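Local coordinates for tetrapyrrole methylase family protein (Chlorobaculum tepidum, PDB 3HH1) that probably uses S-adenosyl-L-methionine to methylate the ribose 2'-oxygen of a cytidine in 16S rRNA, with this chain forming the N-terminal domain of the enzyme, at residues 38-43 against 57-62; 66-71 against 98-103; 73-76 against 81-84. One frame throughout, in Å; residues are numbered along the deposited sequence.

Interaction 1: residues 38-43 against 57-62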
# COMPACT_ATOMS: atom_id res chain seq x y z
N GLU A 38 -11.25 -0.48 -6.07
CA GLU A 38 -11.64 -1.86 -5.82
C GLU A 38 -13.06 -1.90 -5.25
O GLU A 38 -13.77 -2.89 -5.41
CB GLU A 38 -10.59 -2.53 -4.91
CG GLU A 38 -10.66 -4.02 -4.89
CD GLU A 38 -11.18 -4.54 -3.59
OE1 GLU A 38 -11.23 -3.74 -2.62
OE2 GLU A 38 -11.52 -5.74 -3.54
N ASP A 39 -13.48 -0.83 -4.62
CA ASP A 39 -14.79 -0.76 -3.97
C ASP A 39 -15.58 0.33 -4.70
O ASP A 39 -15.55 1.49 -4.32
CB ASP A 39 -14.57 -0.45 -2.47
CG ASP A 39 -15.85 -0.51 -1.63
OD1 ASP A 39 -16.98 -0.43 -2.18
OD2 ASP A 39 -15.70 -0.64 -0.38
N THR A 40 -16.26 -0.05 -5.78
CA THR A 40 -16.94 0.94 -6.61
C THR A 40 -18.06 1.67 -5.87
O THR A 40 -18.29 2.86 -6.08
CB THR A 40 -17.57 0.31 -7.85
OG1 THR A 40 -16.67 -0.64 -8.43
CG2 THR A 40 -17.88 1.39 -8.84
N ARG A 41 -18.77 0.95 -5.01
CA ARG A 41 -19.87 1.56 -4.27
C ARG A 41 -19.38 2.67 -3.34
O ARG A 41 -19.91 3.77 -3.34
CB ARG A 41 -20.64 0.49 -3.49
CG ARG A 41 -22.13 0.71 -3.48
CD ARG A 41 -22.89 -0.41 -2.74
NE ARG A 41 -22.98 -1.65 -3.52
CZ ARG A 41 -23.47 -2.81 -3.07
NH1 ARG A 41 -23.92 -2.95 -1.82
NH2 ARG A 41 -23.50 -3.86 -3.88
N ARG A 42 -18.34 2.39 -2.58
CA ARG A 42 -17.75 3.38 -1.69
C ARG A 42 -17.19 4.56 -2.52
O ARG A 42 -17.34 5.75 -2.14
CB ARG A 42 -16.68 2.70 -0.82
CG ARG A 42 -15.81 3.67 -0.02
CD ARG A 42 -15.01 2.96 1.08
NE ARG A 42 -13.93 3.83 1.57
CZ ARG A 42 -13.11 3.54 2.58
NH1 ARG A 42 -12.15 4.39 2.92
NH2 ARG A 42 -13.25 2.40 3.25
N THR A 43 -16.58 4.25 -3.66
CA THR A 43 -15.99 5.31 -4.48
C THR A 43 -17.07 6.23 -5.08
O THR A 43 -16.91 7.46 -5.15
CB THR A 43 -15.08 4.73 -5.58
OG1 THR A 43 -14.08 3.94 -4.93
CG2 THR A 43 -14.38 5.86 -6.40
N LEU A 57 -14.88 5.20 -14.45
CA LEU A 57 -14.41 4.36 -13.34
C LEU A 57 -13.86 3.07 -13.89
O LEU A 57 -14.46 2.46 -14.79
CB LEU A 57 -15.55 4.03 -12.39
CG LEU A 57 -16.21 5.18 -11.65
CD1 LEU A 57 -17.19 4.58 -10.64
CD2 LEU A 57 -15.18 6.13 -11.00
N VAL A 58 -12.73 2.63 -13.35
CA VAL A 58 -12.19 1.29 -13.67
C VAL A 58 -12.31 0.44 -12.40
O VAL A 58 -11.70 0.75 -11.40
CB VAL A 58 -10.73 1.36 -14.11
CG1 VAL A 58 -10.14 -0.09 -14.33
CG2 VAL A 58 -10.60 2.22 -15.39
N SER A 59 -13.14 -0.58 -12.41
CA SER A 59 -13.41 -1.30 -11.20
C SER A 59 -12.59 -2.60 -11.21
O SER A 59 -12.66 -3.39 -12.14
CB SER A 59 -14.90 -1.54 -11.06
OG SER A 59 -15.29 -2.53 -11.96
N TYR A 60 -11.80 -2.77 -10.18
CA TYR A 60 -10.95 -3.91 -10.01
C TYR A 60 -11.67 -5.07 -9.33
O TYR A 60 -12.19 -4.92 -8.25
CB TYR A 60 -9.71 -3.51 -9.20
CG TYR A 60 -8.72 -4.64 -9.04
CD1 TYR A 60 -7.73 -4.85 -10.01
CD2 TYR A 60 -8.79 -5.52 -7.98
CE1 TYR A 60 -6.83 -5.90 -9.91
CE2 TYR A 60 -7.88 -6.59 -7.87
CZ TYR A 60 -6.90 -6.76 -8.84
OH TYR A 60 -5.99 -7.78 -8.77
N HIS A 61 -11.66 -6.25 -9.95
CA HIS A 61 -12.18 -7.50 -9.35
C HIS A 61 -11.10 -8.58 -9.55
O HIS A 61 -10.49 -8.61 -10.60
CB HIS A 61 -13.47 -7.95 -10.05
CG HIS A 61 -14.49 -6.87 -10.23
ND1 HIS A 61 -15.39 -6.50 -9.24
CD2 HIS A 61 -14.79 -6.10 -11.30
CE1 HIS A 61 -16.16 -5.53 -9.69
NE2 HIS A 61 -15.81 -5.26 -10.93
N SER A 62 -10.85 -9.46 -8.59
CA SER A 62 -9.85 -10.53 -8.83
C SER A 62 -9.96 -11.27 -10.18
O SER A 62 -8.99 -11.34 -10.95
CB SER A 62 -9.87 -11.55 -7.69
OG SER A 62 -9.23 -11.00 -6.56

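Interaction 2: residues 66-71 against 98-103. With SO4 (sulfate ion), chain E.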
# COMPACT_ATOMS: atom_id res chain seq x y z
N GLU A 66 -6.97 -8.67 -14.91
CA GLU A 66 -6.26 -8.31 -16.14
C GLU A 66 -6.90 -7.15 -16.87
O GLU A 66 -6.20 -6.31 -17.43
CB GLU A 66 -6.22 -9.48 -17.13
CG GLU A 66 -5.05 -10.42 -16.98
CD GLU A 66 -5.05 -11.51 -18.06
OE1 GLU A 66 -6.15 -12.03 -18.41
OE2 GLU A 66 -3.95 -11.86 -18.55
N ARG A 67 -8.22 -7.18 -16.94
CA ARG A 67 -8.95 -6.18 -17.70
C ARG A 67 -8.77 -4.79 -17.07
O ARG A 67 -8.56 -3.81 -17.78
CB ARG A 67 -10.43 -6.56 -17.76
CG ARG A 67 -11.30 -5.55 -18.44
CD ARG A 67 -12.75 -6.01 -18.63
NE ARG A 67 -13.35 -5.18 -19.68
CZ ARG A 67 -13.98 -4.03 -19.50
NH1 ARG A 67 -14.43 -3.36 -20.55
NH2 ARG A 67 -14.19 -3.53 -18.29
N ALA A 68 -8.84 -4.69 -15.73
CA ALA A 68 -8.67 -3.41 -15.03
C ALA A 68 -7.24 -2.93 -15.17
O ALA A 68 -7.02 -1.78 -15.50
CB ALA A 68 -9.08 -3.49 -13.53
N VAL A 69 -6.29 -3.83 -15.01
CA VAL A 69 -4.88 -3.46 -15.18
C VAL A 69 -4.61 -2.98 -16.61
O VAL A 69 -3.97 -1.97 -16.84
CB VAL A 69 -3.92 -4.62 -14.82
CG1 VAL A 69 -2.54 -4.16 -15.00
CG2 VAL A 69 -4.09 -5.09 -13.39
N ARG A 70 -5.12 -3.72 -17.59
CA ARG A 70 -4.93 -3.34 -18.98
C ARG A 70 -5.49 -1.96 -19.25
O ARG A 70 -4.84 -1.14 -19.90
CB ARG A 70 -5.57 -4.34 -19.91
CG ARG A 70 -5.32 -4.05 -21.34
CD ARG A 70 -5.64 -5.24 -22.21
NE ARG A 70 -7.03 -5.66 -22.06
CZ ARG A 70 -7.46 -6.77 -21.45
NH1 ARG A 70 -6.61 -7.67 -20.94
NH2 ARG A 70 -8.77 -6.99 -21.39
N GLN A 71 -6.69 -1.69 -18.77
CA GLN A 71 -7.32 -0.39 -18.99
C GLN A 71 -6.49 0.76 -18.40
O GLN A 71 -6.35 1.81 -19.05
CB GLN A 71 -8.71 -0.34 -18.37
CG GLN A 71 -9.73 -1.17 -19.13
CD GLN A 71 -11.05 -1.08 -18.44
OE1 GLN A 71 -11.97 -0.49 -18.96
NE2 GLN A 71 -11.12 -1.55 -17.23
N TYR A 98 -3.75 -2.48 -5.38
CA TYR A 98 -2.34 -2.14 -5.55
C TYR A 98 -1.69 -2.89 -6.73
O TYR A 98 -0.68 -2.45 -7.26
CB TYR A 98 -1.53 -2.40 -4.26
CG TYR A 98 -0.24 -1.64 -4.29
CD1 TYR A 98 -0.18 -0.35 -3.82
CD2 TYR A 98 0.91 -2.21 -4.85
CE1 TYR A 98 0.99 0.36 -3.89
CE2 TYR A 98 2.09 -1.49 -4.91
CZ TYR A 98 2.11 -0.22 -4.42
OH TYR A 98 3.28 0.52 -4.47
N THR A 99 -2.28 -3.99 -7.17
CA THR A 99 -1.77 -4.68 -8.35
C THR A 99 -1.65 -3.73 -9.53
O THR A 99 -0.74 -3.86 -10.35
CB THR A 99 -2.62 -5.81 -8.73
OG1 THR A 99 -2.90 -6.59 -7.55
CG2 THR A 99 -1.85 -6.70 -9.76
N MSE A 100 -2.55 -2.76 -9.61
CA MSE A 100 -2.51 -1.78 -10.68
C MSE A 100 -1.33 -0.84 -10.58
O MSE A 100 -0.74 -0.48 -11.60
CB MSE A 100 -3.85 -1.03 -10.78
CG MSE A 100 -4.99 -1.87 -11.28
SE MSE A 100 -6.74 -0.94 -11.14
CE MSE A 100 -6.90 -0.87 -9.22
N ALA A 101 -0.96 -0.42 -9.36
CA ALA A 101 0.25 0.37 -9.13
C ALA A 101 1.52 -0.42 -9.39
O ALA A 101 2.47 0.09 -9.98
CB ALA A 101 0.25 0.94 -7.70
N SER A 102 1.58 -1.67 -8.96
CA SER A 102 2.73 -2.50 -9.28
C SER A 102 2.87 -2.73 -10.80
O SER A 102 3.98 -2.70 -11.33
CB SER A 102 2.63 -3.81 -8.52
OG SER A 102 3.71 -4.67 -8.85
N ALA A 103 1.76 -2.93 -11.52
CA ALA A 103 1.84 -3.08 -12.96
C ALA A 103 2.37 -1.78 -13.63
O ALA A 103 3.17 -1.83 -14.56
CB ALA A 103 0.46 -3.51 -13.55
S SO4 E . -11.78 -5.53 -22.95
O1 SO4 E . -10.45 -5.11 -22.47
O2 SO4 E . -11.62 -6.31 -24.18
O3 SO4 E . -12.44 -6.37 -21.95
O4 SO4 E . -12.64 -4.37 -23.20

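Interaction 3: residues 73-76 against 81-84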
# COMPACT_ATOMS: atom_id res chain seq x y z
N ILE A 73 -3.17 0.71 -17.61
CA ILE A 73 -1.90 0.84 -18.32
C ILE A 73 -2.08 1.50 -19.67
O ILE A 73 -1.29 2.36 -20.04
CB ILE A 73 -1.15 -0.52 -18.49
CG1 ILE A 73 -0.75 -1.13 -17.13
CG2 ILE A 73 0.09 -0.39 -19.43
CD1 ILE A 73 0.28 -0.39 -16.34
N GLU A 74 -3.14 1.14 -20.40
CA GLU A 74 -3.41 1.76 -21.68
C GLU A 74 -3.65 3.24 -21.51
O GLU A 74 -3.12 4.05 -22.30
CB GLU A 74 -4.54 1.07 -22.41
CG GLU A 74 -4.09 -0.30 -22.90
CD GLU A 74 -5.15 -1.10 -23.63
OE1 GLU A 74 -6.30 -0.63 -23.75
OE2 GLU A 74 -4.83 -2.24 -24.06
N LEU A 75 -4.43 3.63 -20.51
CA LEU A 75 -4.71 5.06 -20.31
C LEU A 75 -3.42 5.84 -19.96
O LEU A 75 -3.18 6.91 -20.49
CB LEU A 75 -5.74 5.22 -19.24
CG LEU A 75 -6.62 6.48 -19.16
CD1 LEU A 75 -6.97 7.13 -20.52
CD2 LEU A 75 -7.86 6.11 -18.41
N LEU A 76 -2.59 5.28 -19.09
CA LEU A 76 -1.31 5.91 -18.72
C LEU A 76 -0.36 6.03 -19.92
O LEU A 76 0.26 7.07 -20.16
CB LEU A 76 -0.66 5.09 -17.62
CG LEU A 76 -1.30 5.08 -16.22
CD1 LEU A 76 -0.60 4.07 -15.31
CD2 LEU A 76 -1.34 6.49 -15.61
N ASP A 81 -3.55 10.88 -16.88
CA ASP A 81 -3.46 10.47 -15.49
C ASP A 81 -4.61 9.56 -15.09
O ASP A 81 -5.71 9.63 -15.65
CB ASP A 81 -3.42 11.69 -14.61
CG ASP A 81 -2.33 12.64 -15.01
OD1 ASP A 81 -1.36 12.18 -15.69
OD2 ASP A 81 -2.44 13.85 -14.67
N VAL A 82 -4.35 8.74 -14.10
CA VAL A 82 -5.36 7.89 -13.48
C VAL A 82 -5.20 8.02 -11.98
O VAL A 82 -4.08 8.09 -11.52
CB VAL A 82 -5.15 6.41 -13.90
CG1 VAL A 82 -6.10 5.47 -13.14
CG2 VAL A 82 -5.33 6.25 -15.41
N ALA A 83 -6.32 8.05 -11.23
CA ALA A 83 -6.26 8.10 -9.79
C ALA A 83 -6.72 6.76 -9.25
O ALA A 83 -7.78 6.31 -9.61
CB ALA A 83 -7.16 9.24 -9.23
N LEU A 84 -5.88 6.10 -8.47
CA LEU A 84 -6.26 4.87 -7.77
C LEU A 84 -6.66 5.28 -6.34
O LEU A 84 -5.88 5.88 -5.62
CB LEU A 84 -5.06 3.90 -7.73
CG LEU A 84 -5.22 2.64 -6.89
CD1 LEU A 84 -6.39 1.84 -7.34
CD2 LEU A 84 -3.91 1.85 -7.04

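Interaction 1: residues 38-43 against 57-62
Glu-38 and Tyr-60 bring the two backbones closest together, with CA atoms 4.7 Å apart. Segment 38-43 leaves the end of strand 34-37 and turns at Asp-39 into helix 40-49, while 57-62 runs along the edge strand 57-59 and out into the following loop. The two segments then diverge, and what joins them is side-chain packing near the surface. At the strand ends, Glu-38 lays its CG against the edge of the Tyr-60 ring, 3.9 Å from CD2; the same CG lies 3.8 Å from Tyr-60 O. Glu-38 CG stands opposite the backbone N (chi1 -164°), and a bend at chi2 then turns the carboxylate off, its plane 55° from that of the ring. Pro-96 of a nearby loop touches both residues, and helix 98-106 also packs on the tyrosine through Thr-99 and Met-100.

This is the beta-alpha-beta unit of strand 34-37, helix 40-49 and strand 57-59, and the first turn of its helix packs on the second strand. Thr-40 uses both branches. Its OG1 sits 3.3 Å from Ser-59 CB, a close approach to carbon, and its CG2 meets Leu-57 CD1 at 3.7 Å, the two side chains slanting across one another.

Asp-39, which takes no part in the packing on the strand, caps the start of that helix. As N-cap, its OD1 accepts from Arg-42 N at 3.2 Å, the donor standing above the carboxylate plane. Asp-39 O is gripped twice by Thr-43, by the backbone N at 3.0 Å and by OG1 at 2.9 Å, the hydroxyl coming from above the carbonyl plane. Arg-42 itself reaches away to a salt bridge with Asp-87.

Interaction 2: residues 66-71 against 98-103
Arg-70 NH2 donates to O1 of a sulfate ion at 2.7 Å, almost straight at 176°, from a helix whose other side packs on 98-103. Both helices, 65-77 and 98-106, are covering helices of the alpha/beta domain, lying over its parallel sheet and crossing at -47° with their segment axes 9.6 Å apart. The sulfate, probably picked up from the crystallisation liquor, bridges two arginines one turn apart. Arg-67 NE gives O3 a bond of 2.7 Å in the plane of its guanidinium, and NH1 adds a weak one to O4. Arg-67 runs out extended from CG to NE, whereas Arg-70 has to bend at chi3 to bring NH2 round to the same ion. Gln-71 lays its amide carbon over one face of the Arg-67 guanidinium.

Across the helix pair everything is apolar. Val-69 works with both methyls: CG1 presses on Ala-103 CB at 3.4 Å, tighter than usual van der Waals contact, while CG2 meets the CG of selenomethionine Met-100 at 4.0 Å. Tyr-60, from the loop after strand 57-59, packs on Ala-68. Helix 98-106 also takes part in the dimer contact: Thr-99 OG1 is hydrogen-bonded to Tyr-98 OH of the second subunit, and Ser-102 OG to Asp-95 OD1 of that subunit. Met-100 stays extended through chi2 (172°), which carries its selenium to 4.2 Å from Ala-68 CB.

Interaction 3: residues 73-76 against 81-84
The end of a beta-alpha-beta crossover is built here: helix 65-77 carries the chain from the edge strand 57-59 over strand 34-37 to the central strand 82-87, and its last turn settles on the first residue of that strand. Leu-75 and Leu-76 both close on Val-82. One methyl receives them. Val-82 CG2 lies 3.9 Å from Leu-75 CD2 and 4.0 Å from Leu-76 CD2, and Leu-75 CB and CG are nearly as close, so the first leucine rests along the methyl with most of its length while the second meets it with one branch. Val-82 starts out toward the helix; its CG1 is anti to the backbone N (chi1 173°), which puts CG2 anti to the carbonyl carbon, beside the N.

The two leucines arrive differently. Leu-75 already starts toward the strand and slants across the valine. Leu-76 leaves the helix at a tangent, but chi1 of -69° swings its branch back, and it meets Val-82 at about a right angle; its CD2 also comes to 4.1 Å from Val-82 N. Beyond this pair, Leu-76 touches Leu-8 of the adjacent strand 8-13 and Ala-104 of helix 98-106, and Leu-75 touches Ala-34. Val-82 itself is tied into the sheet by backbone hydrogen bonds with Thr-7 and Tyr-9, while Asp-81 accepts from Thr-7 N through OD1.

The backbone bonds of Val-82 thus run toward the neighbouring strand, and its contact with the helix is made by hydrocarbon groups alone. What holds helix and strand together at this contact is the packing of buried hydrocarbon, which depends on shape and closeness rather than on bond direction.

How the interactions relate
The three contacts run from the surface to the interior. Interaction 1 lies near the surface, where the sheet's edge strand meets the start of helix 40-49, and its chemistry is mixed, with a threonine hydroxyl and the aliphatic part of a glutamate among the packed groups. Interactions 2 and 3 share helix 65-77: interaction 3 fastens its later part to the central strand, and interaction 2 sets its earlier part against helix 98-106. Both are apolar, though 3 is buried while 2 is only partly so, near the dimer interface. Interaction 3 is nested within the loop that 2 closes, and Met-100 touches Leu-84 between them. Val-58 and Tyr-60 connect interaction 1 to interaction 2 by packing on Ala-68.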